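Long-range contacts in uncharacterized protein MG376 homolog (Mycoplasma pneumoniae, PDB 2HQL), which probably binds single-stranded DNA through an OB fold, although its precise cellular role remains uncharacterized: residues 47-52 with 88-93; 10-15 with 71-76; 17-22 with 30-35; 54-59 with 94-99. One frame throughout, in Å; residues are numbered along the deposited sequence.

Contact 1 (47-52 with 88-93); sequences YYVIYA and KTTIEI
Tyr48 CB barely brushes Ile91 CD1, while its hydroxyl leaves the contact for a weak hydrogen bond to Leu76 O of the second subunit. At Val49 the strands splay: a water accepts from Val49 N (2.9 Å) and donates to Thr89 O, filling in for a direct backbone bond. From there the parallel ladder is regular, with Ile91 N bonded to Val49 O at 3.0 Å. Ile50 enters the apolar side of the sheet, its CG2 against Ile91 CD1 (3.8 Å) and its CD1 against Ile93 CD1 (3.6 Å). Tyr51 grips the partner strand twice through its backbone, Tyr51 N to Ile91 O and Tyr51 O from Ile93 N (2.9 Å). Its CG sits between the backbone N and the carbonyl carbon (chi1 68°), which swings the ring over 88-93 on the other side of the sheet. There Glu92 CA lies over the ring face, 3.9 Å from the centroid and 21° off the normal, while Thr90 OG1 meets the edge 3.5 Å from Tyr51 CE1. Glu92 CB and CG continue past Tyr51 OH, and its carboxylate reaches a salt bridge with Arg77. Ala52 closes the segment with its CB 4.2 Å from Ile93 CB. Parallel pairing of the third and fifth strands, with the other neighbours antiparallel, is the signature of the five-stranded OB-fold barrel.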
loop_
_atom_site.group_PDB
_atom_site.type_symbol
_atom_site.label_atom_id
_atom_site.label_comp_id
_atom_site.label_asym_id
_atom_site.label_seq_id
_atom_site.Cartn_x
_atom_site.Cartn_y
_atom_site.Cartn_z
ATOM N N TYR A 47 -9.581 2.166 5.594
ATOM C CA TYR A 47 -9.189 1.089 6.487
ATOM C C TYR A 47 -8.096 0.267 5.843
ATOM O O TYR A 47 -8.161 -0.067 4.652
ATOM C CB TYR A 47 -10.376 0.196 6.816
ATOM C CG TYR A 47 -11.313 0.757 7.869
ATOM C CD1 TYR A 47 -11.417 0.160 9.125
ATOM C CD2 TYR A 47 -12.128 1.854 7.596
ATOM C CE1 TYR A 47 -12.317 0.636 10.075
ATOM C CE2 TYR A 47 -13.031 2.334 8.542
ATOM C CZ TYR A 47 -13.120 1.718 9.773
ATOM O OH TYR A 47 -14.037 2.167 10.694
ATOM N N TYR A 48 -7.091 -0.053 6.657
ATOM C CA TYR A 48 -5.936 -0.820 6.227
ATOM C C TYR A 48 -5.711 -1.956 7.198
ATOM O O TYR A 48 -6.081 -1.862 8.368
ATOM C CB TYR A 48 -4.709 0.082 6.208
ATOM C CG TYR A 48 -4.858 1.262 5.277
ATOM C CD1 TYR A 48 -4.768 1.095 3.896
ATOM C CD2 TYR A 48 -5.104 2.543 5.772
ATOM C CE1 TYR A 48 -4.916 2.169 3.036
ATOM C CE2 TYR A 48 -5.256 3.629 4.913
ATOM C CZ TYR A 48 -5.159 3.430 3.553
ATOM O OH TYR A 48 -5.295 4.482 2.690
ATOM N N VAL A 49 -5.118 -3.037 6.703
ATOM C CA VAL A 49 -4.824 -4.180 7.543
ATOM C C VAL A 49 -3.316 -4.314 7.581
ATOM O O VAL A 49 -2.657 -4.378 6.553
ATOM C CB VAL A 49 -5.436 -5.479 6.994
ATOM C CG1 VAL A 49 -5.054 -6.642 7.886
ATOM C CG2 VAL A 49 -6.945 -5.354 6.910
ATOM N N ILE A 50 -2.773 -4.330 8.786
ATOM C CA ILE A 50 -1.342 -4.452 8.970
ATOM C C ILE A 50 -1.097 -5.668 9.851
ATOM O O ILE A 50 -2.008 -6.138 10.532
ATOM C CB ILE A 50 -0.774 -3.181 9.644
ATOM C CG1 ILE A 50 -1.406 -2.981 11.022
ATOM C CG2 ILE A 50 -1.089 -1.957 8.791
ATOM C CD1 ILE A 50 -0.797 -1.842 11.803
ATOM N N TYR A 51 0.122 -6.198 9.821
ATOM C CA TYR A 51 0.448 -7.353 10.655
ATOM C C TYR A 51 1.921 -7.365 11.023
ATOM O O TYR A 51 2.688 -6.538 10.540
ATOM C CB TYR A 51 0.093 -8.679 9.961
ATOM C CG TYR A 51 0.926 -9.026 8.747
ATOM C CD1 TYR A 51 0.557 -8.582 7.476
ATOM C CD2 TYR A 51 2.081 -9.799 8.865
ATOM C CE1 TYR A 51 1.322 -8.904 6.346
ATOM C CE2 TYR A 51 2.856 -10.125 7.741
ATOM C CZ TYR A 51 2.468 -9.671 6.486
ATOM O OH TYR A 51 3.221 -9.975 5.374
ATOM N N ALA A 52 2.296 -8.305 11.890
ATOM C CA ALA A 52 3.675 -8.458 12.337
ATOM C C ALA A 52 3.919 -9.886 12.809
ATOM O O ALA A 52 2.996 -10.590 13.211
ATOM C CB ALA A 52 3.973 -7.482 13.460
ATOM N N LYS A 88 -6.099 -8.594 -2.464
ATOM C CA LYS A 88 -6.224 -7.722 -1.305
ATOM C C LYS A 88 -4.854 -7.248 -0.833
ATOM O O LYS A 88 -3.862 -7.931 -1.040
ATOM C CB LYS A 88 -6.957 -8.467 -0.176
ATOM C CG LYS A 88 -8.351 -8.983 -0.553
ATOM C CD LYS A 88 -9.364 -7.858 -0.570
ATOM C CE LYS A 88 -10.662 -8.239 -1.300
ATOM N NZ LYS A 88 -11.580 -7.062 -1.483
ATOM N N THR A 89 -4.807 -6.074 -0.211
ATOM C CA THR A 89 -3.556 -5.501 0.293
ATOM C C THR A 89 -3.383 -5.525 1.825
ATOM O O THR A 89 -4.323 -5.255 2.582
ATOM C CB THR A 89 -3.419 -4.048 -0.181
ATOM O OG1 THR A 89 -3.220 -4.037 -1.595
ATOM C CG2 THR A 89 -2.256 -3.359 0.492
ATOM N N THR A 90 -2.172 -5.854 2.265
ATOM C CA THR A 90 -1.825 -5.880 3.692
ATOM C C THR A 90 -0.424 -5.299 3.840
ATOM O O THR A 90 0.382 -5.376 2.912
ATOM C CB THR A 90 -1.789 -7.320 4.291
ATOM O OG1 THR A 90 -0.794 -8.103 3.618
ATOM C CG2 THR A 90 -3.136 -7.994 4.157
ATOM N N ILE A 91 -0.129 -4.711 4.993
ATOM C CA ILE A 91 1.199 -4.160 5.208
ATOM C C ILE A 91 1.959 -4.956 6.246
ATOM O O ILE A 91 1.528 -5.063 7.385
ATOM C CB ILE A 91 1.185 -2.692 5.696
ATOM C CG1 ILE A 91 0.335 -1.819 4.758
ATOM C CG2 ILE A 91 2.625 -2.160 5.761
ATOM C CD1 ILE A 91 -1.155 -1.884 5.042
ATOM N N GLU A 92 3.098 -5.506 5.826
ATOM C CA GLU A 92 3.982 -6.275 6.688
ATOM C C GLU A 92 4.801 -5.267 7.486
ATOM O O GLU A 92 5.671 -4.586 6.945
ATOM C CB GLU A 92 4.917 -7.135 5.840
ATOM C CG GLU A 92 5.732 -8.127 6.640
ATOM C CD GLU A 92 6.793 -8.775 5.804
ATOM O OE1 GLU A 92 6.619 -8.783 4.570
ATOM O OE2 GLU A 92 7.788 -9.279 6.367
ATOM N N ILE A 93 4.514 -5.170 8.773
ATOM C CA ILE A 93 5.210 -4.230 9.631
ATOM C C ILE A 93 6.690 -4.551 9.793
ATOM O O ILE A 93 7.068 -5.688 10.084
ATOM C CB ILE A 93 4.525 -4.167 11.015
ATOM C CG1 ILE A 93 3.125 -3.551 10.862
ATOM C CG2 ILE A 93 5.400 -3.405 12.011
ATOM C CD1 ILE A 93 2.265 -3.669 12.094
HETATM O O HOH W 1 -4.967 -3.085 3.767
#

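Contact 2 (10-15 with 71-76); sequences RVFLEG and SIEGIL
Val11 and Gly74 form a hydrogen-bonded antiparallel pair between the first and fourth strands, the pairing that closes an OB-fold barrel. Val11 N donates to Gly74 O (2.7 Å) and Gly74 N returns a short bond to Val11 O (2.6 Å). Leu13 and Ile72 repeat the exchange, but less evenly: Leu13 N approaches Ile72 O from above the carbonyl plane, whereas Ile72 N meets Leu13 O almost head on. Arg10, which opens the segment, runs past Glu73 OE2. Its CB stands 4.1 Å from Glu73 OE2, CG stays equally near, and CD also remains in loose touch. The bend at chi3 (55°) then turns the head back, bringing Arg10 NE to 3.3 Å from Glu73 OE2 in a salt bridge whose hydrogen bond is weak, with 128° at the hydrogen. At the tip, Arg10 NH2 lies 3.6 Å from Glu73 CD, and the guanidinium and carboxylate planes are 50° apart, not the flat two-pronged match. The Phe12 side chain runs beside Glu73 and points the same way. Residues 10-13 also pair antiparallel with a strand of the second subunit, carrying the sheet across the interface. There Val11 touches Val11 of that subunit, while within the chain Val11 CG2 packs 3.7 Å from Leu76 CB.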
loop_
_atom_site.group_PDB
_atom_site.type_symbol
_atom_site.label_atom_id
_atom_site.label_comp_id
_atom_site.label_asym_id
_atom_site.label_seq_id
_atom_site.Cartn_x
_atom_site.Cartn_y
_atom_site.Cartn_z
ATOM N N ARG A 10 8.592 0.089 0.215
ATOM C CA ARG A 10 8.564 0.661 1.557
ATOM C C ARG A 10 7.293 1.503 1.743
ATOM O O ARG A 10 6.883 2.240 0.843
ATOM C CB ARG A 10 9.821 1.494 1.797
ATOM C CG ARG A 10 11.070 0.642 1.770
ATOM C CD ARG A 10 12.308 1.364 2.234
ATOM N NE ARG A 10 12.153 1.949 3.563
ATOM C CZ ARG A 10 13.162 2.442 4.274
ATOM N NH1 ARG A 10 14.393 2.406 3.781
ATOM N NH2 ARG A 10 12.942 2.995 5.460
ATOM N N VAL A 11 6.667 1.366 2.911
ATOM C CA VAL A 11 5.432 2.075 3.238
ATOM C C VAL A 11 5.535 2.697 4.625
ATOM O O VAL A 11 6.054 2.073 5.541
ATOM C CB VAL A 11 4.228 1.097 3.278
ATOM C CG1 VAL A 11 2.917 1.856 3.411
ATOM C CG2 VAL A 11 4.237 0.222 2.048
ATOM N N PHE A 12 5.039 3.921 4.772
ATOM C CA PHE A 12 5.012 4.618 6.056
ATOM C C PHE A 12 3.559 5.038 6.231
ATOM O O PHE A 12 2.988 5.721 5.375
ATOM C CB PHE A 12 5.923 5.838 6.023
ATOM C CG PHE A 12 7.362 5.491 5.855
ATOM C CD1 PHE A 12 8.204 5.429 6.958
ATOM C CD2 PHE A 12 7.874 5.195 4.595
ATOM C CE1 PHE A 12 9.530 5.074 6.814
ATOM C CE2 PHE A 12 9.209 4.835 4.436
ATOM C CZ PHE A 12 10.039 4.775 5.550
ATOM N N LEU A 13 2.954 4.638 7.337
ATOM C CA LEU A 13 1.551 4.942 7.528
ATOM C C LEU A 13 1.177 5.051 8.988
ATOM O O LEU A 13 1.836 4.479 9.846
ATOM C CB LEU A 13 0.728 3.833 6.877
ATOM C CG LEU A 13 -0.780 3.934 6.691
ATOM C CD1 LEU A 13 -1.125 5.010 5.663
ATOM C CD2 LEU A 13 -1.273 2.571 6.228
ATOM N N GLU A 14 0.096 5.776 9.256
ATOM C CA GLU A 14 -0.407 5.975 10.609
ATOM C C GLU A 14 -1.929 6.009 10.624
ATOM O O GLU A 14 -2.557 6.530 9.711
ATOM C CB GLU A 14 0.118 7.292 11.182
ATOM C CG GLU A 14 -0.765 7.825 12.297
ATOM C CD GLU A 14 -0.384 9.208 12.761
ATOM O OE1 GLU A 14 0.188 9.982 11.961
ATOM O OE2 GLU A 14 -0.681 9.526 13.930
ATOM N N GLY A 15 -2.524 5.459 11.672
ATOM C CA GLY A 15 -3.967 5.477 11.782
ATOM C C GLY A 15 -4.407 5.057 13.164
ATOM O O GLY A 15 -3.578 4.801 14.039
ATOM N N SER A 71 1.877 4.410 14.246
ATOM C CA SER A 71 2.566 4.800 13.014
ATOM C C SER A 71 3.594 3.724 12.774
ATOM O O SER A 71 4.199 3.246 13.724
ATOM C CB SER A 71 3.293 6.142 13.181
ATOM O OG SER A 71 2.400 7.176 13.558
ATOM N N ILE A 72 3.805 3.338 11.521
ATOM C CA ILE A 72 4.793 2.303 11.227
ATOM C C ILE A 72 5.555 2.530 9.929
ATOM O O ILE A 72 5.328 3.497 9.199
ATOM C CB ILE A 72 4.145 0.884 11.084
ATOM C CG1 ILE A 72 3.170 0.879 9.897
ATOM C CG2 ILE A 72 3.438 0.464 12.378
ATOM C CD1 ILE A 72 2.837 -0.507 9.383
ATOM N N GLU A 73 6.473 1.601 9.675
ATOM C CA GLU A 73 7.255 1.538 8.452
ATOM C C GLU A 73 7.001 0.089 8.045
ATOM O O GLU A 73 7.135 -0.816 8.863
ATOM C CB GLU A 73 8.744 1.748 8.716
ATOM C CG GLU A 73 9.533 2.072 7.449
ATOM C CD GLU A 73 10.418 0.940 6.967
ATOM O OE1 GLU A 73 11.271 0.501 7.765
ATOM O OE2 GLU A 73 10.276 0.499 5.797
ATOM N N GLY A 74 6.610 -0.152 6.805
ATOM C CA GLY A 74 6.349 -1.526 6.434
ATOM C C GLY A 74 6.527 -1.818 4.970
ATOM O O GLY A 74 6.992 -0.972 4.200
ATOM N N ILE A 75 6.141 -3.030 4.587
ATOM C CA ILE A 75 6.257 -3.487 3.210
ATOM C C ILE A 75 4.873 -3.863 2.676
ATOM O O ILE A 75 4.159 -4.675 3.262
ATOM C CB ILE A 75 7.202 -4.702 3.139
ATOM C CG1 ILE A 75 8.493 -4.399 3.909
ATOM C CG2 ILE A 75 7.552 -5.005 1.718
ATOM C CD1 ILE A 75 9.447 -5.578 4.022
ATOM N N LEU A 76 4.492 -3.264 1.559
ATOM C CA LEU A 76 3.189 -3.550 0.978
ATOM C C LEU A 76 3.125 -4.937 0.321
ATOM O O LEU A 76 3.870 -5.230 -0.619
ATOM C CB LEU A 76 2.832 -2.459 -0.028
ATOM C CG LEU A 76 1.346 -2.265 -0.322
ATOM C CD1 LEU A 76 0.578 -2.031 0.970
ATOM C CD2 LEU A 76 1.178 -1.091 -1.248
#

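Contact 3 (17-22 with 30-35); sequences IESSCW and LVTIKQ
Glu18 is folded back at its second torsion (chi2 -67°) and Lys34 is bent near its end (chi3 69°). These two bends lay Glu18 OE2 along the lysine's methylenes. Glu18 OE2 lies 3.3 Å from Lys34 CE and 3.8 Å from Lys34 NZ, a long salt bridge in which much of the touching is carboxylate on methylene. The backbone of Glu18 also departs from extended form (psi -32°), and this kink makes a classic beta bulge: Glu18 and Ser19 both face Thr32. Thr32 is therefore gripped from two residues, its O accepting from Glu18 N at 2.6 Å and its N donating to Ser19 O at 2.8 Å. Beyond the bulge the antiparallel hairpin regains regular pairing, and Leu30 N bonds to Cys21 O (2.8 Å). One face of the hairpin is largely apolar. There Ile17 splits its branches, CG2 to Val31 CG1 (3.7 Å) and CG1 to Ile33 CD1 (3.9 Å). On the opposite face Ser19 OG comes beside Thr32 CB. Strand 42-53 continues the sheet beyond 30-35, with Leu30 on Tyr51 and Ile33 on Ile50. Helix 54-64 covers the apolar face through Leu60 and Thr64, and strand 69-81 adds Ile70 against Ile17 and Ile33.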
loop_
_atom_site.group_PDB
_atom_site.type_symbol
_atom_site.label_atom_id
_atom_site.label_comp_id
_atom_site.label_asym_id
_atom_site.label_seq_id
_atom_site.Cartn_x
_atom_site.Cartn_y
_atom_site.Cartn_z
ATOM N N ILE A 17 -6.088 2.369 15.623
ATOM C CA ILE A 17 -6.329 0.936 15.755
ATOM C C ILE A 17 -7.834 0.691 15.898
ATOM O O ILE A 17 -8.479 1.222 16.813
ATOM C CB ILE A 17 -5.601 0.381 16.996
ATOM C CG1 ILE A 17 -4.120 0.778 16.933
ATOM C CG2 ILE A 17 -5.790 -1.131 17.080
ATOM C CD1 ILE A 17 -3.284 0.359 18.137
ATOM N N GLU A 18 -8.394 -0.122 15.006
ATOM C CA GLU A 18 -9.826 -0.399 15.022
ATOM C C GLU A 18 -10.205 -1.765 15.594
ATOM O O GLU A 18 -11.271 -1.922 16.193
ATOM C CB GLU A 18 -10.383 -0.275 13.604
ATOM C CG GLU A 18 -10.283 1.124 13.007
ATOM C CD GLU A 18 -11.162 2.127 13.720
ATOM O OE1 GLU A 18 -12.361 1.823 13.879
ATOM O OE2 GLU A 18 -10.670 3.209 14.114
ATOM N N SER A 19 -9.331 -2.747 15.390
ATOM C CA SER A 19 -9.537 -4.107 15.860
ATOM C C SER A 19 -8.268 -4.870 15.540
ATOM O O SER A 19 -7.405 -4.359 14.837
ATOM C CB SER A 19 -10.718 -4.745 15.138
ATOM O OG SER A 19 -10.442 -4.884 13.764
ATOM N N SER A 20 -8.148 -6.089 16.054
ATOM C CA SER A 20 -6.953 -6.888 15.805
ATOM C C SER A 20 -7.143 -8.321 16.287
ATOM O O SER A 20 -8.020 -8.589 17.098
ATOM C CB SER A 20 -5.752 -6.269 16.528
ATOM O OG SER A 20 -5.913 -6.353 17.934
ATOM N N CYS A 21 -6.322 -9.243 15.788
ATOM C CA CYS A 21 -6.427 -10.636 16.212
ATOM C C CYS A 21 -5.237 -11.502 15.815
ATOM O O CYS A 21 -4.496 -11.187 14.883
ATOM C CB CYS A 21 -7.714 -11.269 15.668
ATOM S SG CYS A 21 -7.758 -11.535 13.887
ATOM N N TRP A 22 -5.085 -12.609 16.539
ATOM C CA TRP A 22 -4.010 -13.566 16.315
ATOM C C TRP A 22 -4.431 -14.664 15.352
ATOM O O TRP A 22 -5.577 -15.114 15.387
ATOM C CB TRP A 22 -3.588 -14.226 17.637
ATOM C CG TRP A 22 -2.780 -13.346 18.554
ATOM C CD1 TRP A 22 -3.231 -12.640 19.644
ATOM C CD2 TRP A 22 -1.367 -13.098 18.473
ATOM N NE1 TRP A 22 -2.182 -11.979 20.244
ATOM C CE2 TRP A 22 -1.029 -12.242 19.547
ATOM C CE3 TRP A 22 -0.354 -13.517 17.592
ATOM C CZ2 TRP A 22 0.280 -11.799 19.768
ATOM C CZ3 TRP A 22 0.949 -13.074 17.811
ATOM C CH2 TRP A 22 1.252 -12.223 18.894
ATOM N N LEU A 30 -2.572 -9.597 13.654
ATOM C CA LEU A 30 -3.147 -8.669 12.702
ATOM C C LEU A 30 -3.947 -7.561 13.326
ATOM O O LEU A 30 -4.821 -7.792 14.165
ATOM C CB LEU A 30 -4.022 -9.402 11.685
ATOM C CG LEU A 30 -3.270 -10.148 10.581
ATOM C CD1 LEU A 30 -2.663 -11.451 11.122
ATOM C CD2 LEU A 30 -4.248 -10.426 9.442
ATOM N N VAL A 31 -3.637 -6.352 12.876
ATOM C CA VAL A 31 -4.295 -5.143 13.335
ATOM C C VAL A 31 -4.952 -4.429 12.143
ATOM O O VAL A 31 -4.449 -4.467 11.019
ATOM C CB VAL A 31 -3.273 -4.195 14.035
ATOM C CG1 VAL A 31 -3.945 -2.863 14.414
ATOM C CG2 VAL A 31 -2.705 -4.882 15.279
ATOM N N THR A 32 -6.100 -3.810 12.390
ATOM C CA THR A 32 -6.800 -3.070 11.356
ATOM C C THR A 32 -6.865 -1.613 11.778
ATOM O O THR A 32 -7.400 -1.274 12.842
ATOM C CB THR A 32 -8.202 -3.610 11.120
ATOM O OG1 THR A 32 -8.101 -4.900 10.508
ATOM C CG2 THR A 32 -8.976 -2.684 10.187
ATOM N N ILE A 33 -6.309 -0.770 10.910
ATOM C CA ILE A 33 -6.183 0.668 11.118
ATOM C C ILE A 33 -7.122 1.511 10.250
ATOM O O ILE A 33 -7.469 1.135 9.137
ATOM C CB ILE A 33 -4.723 1.102 10.812
ATOM C CG1 ILE A 33 -3.734 0.207 11.557
ATOM C CG2 ILE A 33 -4.507 2.525 11.184
ATOM C CD1 ILE A 33 -3.892 0.177 13.051
ATOM N N LYS A 34 -7.509 2.665 10.782
ATOM C CA LYS A 34 -8.371 3.616 10.088
ATOM C C LYS A 34 -7.593 4.915 9.898
ATOM O O LYS A 34 -6.925 5.392 10.817
ATOM C CB LYS A 34 -9.621 3.928 10.918
ATOM C CG LYS A 34 -10.407 5.147 10.409
ATOM C CD LYS A 34 -11.536 5.589 11.353
ATOM C CE LYS A 34 -11.007 6.183 12.662
ATOM N NZ LYS A 34 -12.113 6.641 13.572
ATOM N N GLN A 35 -7.669 5.483 8.701
ATOM C CA GLN A 35 -7.006 6.750 8.420
ATOM C C GLN A 35 -8.091 7.630 7.830
ATOM O O GLN A 35 -8.820 7.180 6.956
ATOM C CB GLN A 35 -5.872 6.576 7.401
ATOM C CG GLN A 35 -5.018 7.829 7.237
ATOM C CD GLN A 35 -3.797 7.630 6.361
ATOM O OE1 GLN A 35 -3.878 7.669 5.128
ATOM N NE2 GLN A 35 -2.653 7.407 6.998
#

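Contact 4 (54-59 with 94-99); sequences GQLAYE and VKIFNP
Leu56 CD2 rests over one face of the peptide group that joins Val94 to Lys95, 3.5 Å from Val94 O and 3.8 Å from Val94 C. In the next peptide, Ile96 N donates to a water at 3.0 Å. The same water gives a weak hydrogen bond to Glu59 OE1 (3.5 Å), forming a thin polar bridge from helix to strand beside the apolar contact. The other methyl of Leu56, CD1, reaches the side chain of Ile96, 3.6 Å from its CD1 and 3.7 Å from its CG1. Leu56 and Ile96 come from opposite sides and pass alongside each other. With CG anti to the backbone N (chi1 -169°), Leu56 directs its fork at the strand, one prong for the backbone and one for Ile96. Glu59, on the same side of the helix, adds only a marginal touch, its CB 4.4 Å from Ile96 CD1. The axes of 54-59 and 94-96 approach to 9.8 Å at 27°, so side chains span the gap and no direct hydrogen bond crosses it. Val94 and Lys95 form a classic bulge facing Glu73. Further along the helix, Leu60 and His63 also touch Ile96. A helix inserted between the third and fourth strands and laid against the end of the barrel, here against the last residues of the fifth strand, is characteristic of the OB fold.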
loop_
_atom_site.group_PDB
_atom_site.type_symbol
_atom_site.label_atom_id
_atom_site.label_comp_id
_atom_site.label_asym_id
_atom_site.label_seq_id
_atom_site.Cartn_x
_atom_site.Cartn_y
_atom_site.Cartn_z
ATOM N N GLY A 54 6.878 -12.739 14.903
ATOM C CA GLY A 54 7.869 -12.858 15.959
ATOM C C GLY A 54 7.762 -11.914 17.139
ATOM O O GLY A 54 6.686 -11.716 17.697
ATOM N N GLN A 55 8.895 -11.349 17.539
ATOM C CA GLN A 55 8.912 -10.414 18.652
ATOM C C GLN A 55 7.962 -9.253 18.400
ATOM O O GLN A 55 7.143 -8.907 19.257
ATOM C CB GLN A 55 10.315 -9.844 18.868
ATOM C CG GLN A 55 11.334 -10.833 19.412
ATOM C CD GLN A 55 12.452 -10.151 20.191
ATOM O OE1 GLN A 55 13.432 -10.790 20.572
ATOM N NE2 GLN A 55 12.300 -8.848 20.438
ATOM N N LEU A 56 8.084 -8.659 17.215
ATOM C CA LEU A 56 7.279 -7.506 16.816
ATOM C C LEU A 56 5.760 -7.729 16.824
ATOM O O LEU A 56 4.999 -6.766 16.847
ATOM C CB LEU A 56 7.749 -7.013 15.444
ATOM C CG LEU A 56 7.252 -5.667 14.897
ATOM C CD1 LEU A 56 7.404 -4.578 15.938
ATOM C CD2 LEU A 56 8.045 -5.319 13.642
ATOM N N ALA A 57 5.321 -8.987 16.808
ATOM C CA ALA A 57 3.888 -9.284 16.856
ATOM C C ALA A 57 3.422 -8.993 18.275
ATOM O O ALA A 57 2.334 -8.471 18.503
ATOM C CB ALA A 57 3.629 -10.747 16.514
ATOM N N TYR A 58 4.279 -9.332 19.227
ATOM C CA TYR A 58 4.009 -9.120 20.637
ATOM C C TYR A 58 4.150 -7.660 21.044
ATOM O O TYR A 58 3.528 -7.219 22.015
ATOM C CB TYR A 58 4.932 -10.006 21.453
ATOM C CG TYR A 58 4.486 -11.438 21.428
ATOM C CD1 TYR A 58 3.395 -11.853 22.195
ATOM C CD2 TYR A 58 5.131 -12.377 20.628
ATOM C CE1 TYR A 58 2.958 -13.171 22.172
ATOM C CE2 TYR A 58 4.699 -13.700 20.593
ATOM C CZ TYR A 58 3.613 -14.092 21.369
ATOM O OH TYR A 58 3.186 -15.405 21.361
ATOM N N GLU A 59 4.977 -6.920 20.305
ATOM C CA GLU A 59 5.150 -5.490 20.538
ATOM C C GLU A 59 3.861 -4.828 20.052
ATOM O O GLU A 59 3.311 -3.933 20.695
ATOM C CB GLU A 59 6.302 -4.937 19.706
ATOM C CG GLU A 59 7.677 -5.440 20.071
ATOM C CD GLU A 59 8.740 -4.912 19.124
ATOM O OE1 GLU A 59 8.806 -3.671 18.942
ATOM O OE2 GLU A 59 9.507 -5.732 18.561
ATOM N N VAL A 94 7.526 -3.538 9.585
ATOM C CA VAL A 94 8.969 -3.673 9.719
ATOM C C VAL A 94 9.375 -2.904 10.958
ATOM O O VAL A 94 10.253 -3.326 11.708
ATOM C CB VAL A 94 9.720 -3.074 8.498
ATOM C CG1 VAL A 94 11.182 -2.888 8.833
ATOM C CG2 VAL A 94 9.594 -3.996 7.290
ATOM N N LYS A 95 8.710 -1.780 11.188
ATOM C CA LYS A 95 9.041 -0.956 12.333
ATOM C C LYS A 95 7.863 -0.164 12.919
ATOM O O LYS A 95 7.032 0.391 12.195
ATOM C CB LYS A 95 10.169 -0.005 11.927
ATOM C CG LYS A 95 10.830 0.708 13.080
ATOM C CD LYS A 95 12.055 1.474 12.631
ATOM C CE LYS A 95 12.712 2.153 13.809
ATOM N NZ LYS A 95 11.756 3.075 14.484
ATOM N N ILE A 96 7.793 -0.131 14.245
ATOM C CA ILE A 96 6.753 0.614 14.940
ATOM C C ILE A 96 7.413 1.841 15.541
ATOM O O ILE A 96 8.503 1.754 16.112
ATOM C CB ILE A 96 6.117 -0.195 16.089
ATOM C CG1 ILE A 96 5.435 -1.446 15.536
ATOM C CG2 ILE A 96 5.101 0.669 16.826
ATOM C CD1 ILE A 96 4.774 -2.287 16.602
ATOM N N PHE A 97 6.758 2.987 15.415
ATOM C CA PHE A 97 7.316 4.221 15.950
ATOM C C PHE A 97 6.681 4.635 17.279
ATOM O O PHE A 97 5.599 4.160 17.653
ATOM C CB PHE A 97 7.150 5.353 14.929
ATOM C CG PHE A 97 7.820 5.088 13.598
ATOM C CD1 PHE A 97 9.210 4.989 13.506
ATOM C CD2 PHE A 97 7.061 4.957 12.434
ATOM C CE1 PHE A 97 9.831 4.769 12.281
ATOM C CE2 PHE A 97 7.678 4.736 11.201
ATOM C CZ PHE A 97 9.067 4.642 11.125
ATOM N N ASN A 98 7.379 5.509 17.997
ATOM C CA ASN A 98 6.886 6.024 19.268
ATOM C C ASN A 98 5.783 7.025 18.949
ATOM O O ASN A 98 6.015 8.009 18.244
ATOM C CB ASN A 98 8.019 6.709 20.042
ATOM C CG ASN A 98 7.511 7.593 21.166
ATOM O OD1 ASN A 98 6.536 7.267 21.837
ATOM N ND2 ASN A 98 8.191 8.715 21.388
ATOM N N PRO A 99 4.562 6.781 19.453
ATOM C CA PRO A 99 3.435 7.685 19.199
ATOM C C PRO A 99 3.678 9.130 19.638
ATOM O O PRO A 99 2.789 9.984 19.542
ATOM C CB PRO A 99 2.281 7.020 19.950
ATOM C CG PRO A 99 2.971 6.296 21.053
ATOM C CD PRO A 99 4.161 5.692 20.360
HETATM O O HOH W 2 9.519 -1.499 16.329
#

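The contacts follow the sheet round the OB-fold barrel. Contacts 1 and 2 have centres about 9 Å apart and are stitched together by Glu92 O and Ile75 N at 2.9 Å; contact 3 lies equally far from contact 1, where Tyr48 N meets Ile33 O at 2.8 Å. Contacts 2 and 3 share strand 9-22, which pairs with 69-81 early and with 28-39 later; their centres are about 13 Å apart. Contact 4 adds the helix, and Leu56 CD2 reaches Ile93 CG2 of contact 1 at 3.6 Å. Contacts 1 and 2 touch the second subunit, as does Gln35 of contact 3, whereas contact 4 touches no other chain of the assembly.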